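Local coordinates for protein formylmethanofuran--tetrahydromethanopterin formyltransferase (Methanosarcina barkeri, PDB 1M5S) that catalyses the reversible transfer of a formyl group from formylmethanofuran to tetrahydromethanopterin, an early step in methanogenesis from carbon dioxide, at residues 50-55 and 85-90. Numbering follows the deposited sequence.
Sequences CPAEAG and EEQLLE
P51 meets Q87 first, with both its ring and its carbonyl. Its CB sits 3.4 Å from Q87 OE1 and comes nearly as close to NE2, so this one carbon touches both branches of the amide. P51 O stands over the face of the Q87 amide, 3.4 Å from CD, a van der Waals approach to the amide carbon. No hydrogen bond crosses between the two segments. At A52 the methyl CB completes the contact from the same side of the amide plane, 3.6 Å from Q87 OE1, and also touches Q87 CG. Q87 gets there by a kink: CG stands anti to its own carbonyl carbon (chi1 -80°), and the chain then bends at chi2 (-56°), turning a face of the amide to the loop. R91, one turn further along the helix, holds OE1 through its NE. With Q87 cut back to an alanine, a gap would probably open beside P51 and A52, and R91 NE would lose this acceptor. Beyond A52 the chain enters strand 53-60, where E53 and G55 bond through their backbones to strand 71-78; A52 and Q87 both touch I76 of that strand. F43 of a second subunit packs on P51 and Q87. The arrangement is that of an alpha/beta sandwich, with helix 81-95 packed beside the loop leading into an antiparallel strand pair, here next to a subunit interface of the homotetramer.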
loop_
_atom_site.group_PDB
_atom_site.type_symbol
_atom_site.label_atom_id
_atom_site.label_comp_id
_atom_site.label_asym_id
_atom_site.label_seq_id
_atom_site.Cartn_x
_atom_site.Cartn_y
_atom_site.Cartn_z
ATOM N N CYS A 50 21.551 0.728 -17.171
ATOM C CA CYS A 50 20.115 0.578 -17.394
ATOM C C CYS A 50 19.734 1.348 -18.656
ATOM O O CYS A 50 20.431 2.300 -19.032
ATOM C CB CYS A 50 19.325 1.137 -16.203
ATOM S SG CYS A 50 19.318 0.096 -14.713
ATOM N N PRO A 51 18.631 0.947 -19.316
ATOM C CA PRO A 51 18.136 1.677 -20.500
ATOM C C PRO A 51 17.933 3.179 -20.261
ATOM O O PRO A 51 18.082 3.989 -21.182
ATOM C CB PRO A 51 16.824 0.969 -20.841
ATOM C CG PRO A 51 17.025 -0.438 -20.342
ATOM C CD PRO A 51 17.871 -0.301 -19.091
ATOM N N ALA A 52 17.578 3.555 -19.035
ATOM C CA ALA A 52 17.400 4.962 -18.687
ATOM C C ALA A 52 17.549 5.186 -17.189
ATOM O O ALA A 52 17.852 4.259 -16.433
ATOM C CB ALA A 52 16.030 5.455 -19.152
ATOM N N GLU A 53 17.452 6.451 -16.795
ATOM C CA GLU A 53 17.291 6.815 -15.394
ATOM C C GLU A 53 15.914 7.435 -15.243
ATOM O O GLU A 53 15.617 8.455 -15.862
ATOM C CB GLU A 53 18.358 7.829 -14.977
ATOM C CG GLU A 53 19.541 7.223 -14.248
ATOM C CD GLU A 53 20.719 8.186 -14.134
ATOM O OE1 GLU A 53 20.494 9.389 -13.873
ATOM O OE2 GLU A 53 21.872 7.735 -14.318
ATOM N N ALA A 54 15.070 6.824 -14.420
ATOM C CA ALA A 54 13.678 7.236 -14.352
ATOM C C ALA A 54 13.107 7.097 -12.946
ATOM O O ALA A 54 13.629 6.360 -12.108
ATOM C CB ALA A 54 12.854 6.422 -15.345
ATOM N N GLY A 55 12.022 7.814 -12.694
ATOM C CA GLY A 55 11.366 7.699 -11.410
ATOM C C GLY A 55 10.179 8.623 -11.279
ATOM O O GLY A 55 9.919 9.480 -12.135
ATOM N N GLU A 85 13.977 10.066 -26.675
ATOM C CA GLU A 85 12.811 9.837 -27.526
ATOM C C GLU A 85 12.537 8.347 -27.650
ATOM O O GLU A 85 11.395 7.909 -27.549
ATOM C CB GLU A 85 13.038 10.442 -28.921
ATOM C CG GLU A 85 11.925 10.146 -29.936
ATOM C CD GLU A 85 11.885 11.140 -31.094
ATOM O OE1 GLU A 85 12.942 11.387 -31.713
ATOM O OE2 GLU A 85 10.789 11.663 -31.396
ATOM N N GLU A 86 13.605 7.570 -27.787
ATOM C CA GLU A 86 13.507 6.117 -27.870
ATOM C C GLU A 86 12.931 5.533 -26.581
ATOM O O GLU A 86 12.025 4.700 -26.626
ATOM C CB GLU A 86 14.893 5.521 -28.141
ATOM C CG GLU A 86 14.912 4.038 -28.499
ATOM C CD GLU A 86 16.328 3.492 -28.662
ATOM O OE1 GLU A 86 17.261 4.285 -28.923
ATOM O OE2 GLU A 86 16.509 2.265 -28.524
ATOM N N GLN A 87 13.442 6.000 -25.440
ATOM C CA GLN A 87 13.007 5.506 -24.136
ATOM C C GLN A 87 11.568 5.901 -23.857
ATOM O O GLN A 87 10.802 5.126 -23.292
ATOM C CB GLN A 87 13.905 6.048 -23.027
ATOM C CG GLN A 87 15.208 5.310 -22.886
ATOM C CD GLN A 87 15.021 3.825 -22.674
ATOM O OE1 GLN A 87 14.534 3.397 -21.634
ATOM N NE2 GLN A 87 15.451 3.025 -23.645
ATOM N N LEU A 88 11.203 7.105 -24.281
ATOM C CA LEU A 88 9.832 7.574 -24.163
ATOM C C LEU A 88 8.878 6.694 -24.962
ATOM O O LEU A 88 7.847 6.265 -24.446
ATOM C CB LEU A 88 9.723 9.016 -24.646
ATOM C CG LEU A 88 10.299 10.056 -23.690
ATOM C CD1 LEU A 88 10.257 11.427 -24.337
ATOM C CD2 LEU A 88 9.509 10.049 -22.402
ATOM N N LEU A 89 9.265 6.368 -26.191
ATOM C CA LEU A 89 8.441 5.538 -27.062
ATOM C C LEU A 89 8.210 4.166 -26.460
ATOM O O LEU A 89 7.074 3.735 -26.319
ATOM C CB LEU A 89 9.085 5.386 -28.452
ATOM C CG LEU A 89 8.481 6.211 -29.586
ATOM C CD1 LEU A 89 6.981 5.973 -29.641
ATOM C CD2 LEU A 89 8.782 7.681 -29.354
ATOM N N GLU A 90 9.293 3.519 -26.039
ATOM C CA GLU A 90 9.233 2.151 -25.548
ATOM C C GLU A 90 8.553 2.052 -24.172
ATOM O O GLU A 90 7.776 1.134 -23.925
ATOM C CB GLU A 90 10.648 1.567 -25.488
ATOM C CG GLU A 90 11.234 1.286 -26.870
ATOM C CD GLU A 90 12.641 0.739 -26.831
ATOM O OE1 GLU A 90 12.916 -0.167 -26.009
ATOM O OE2 GLU A 90 13.462 1.196 -27.659
#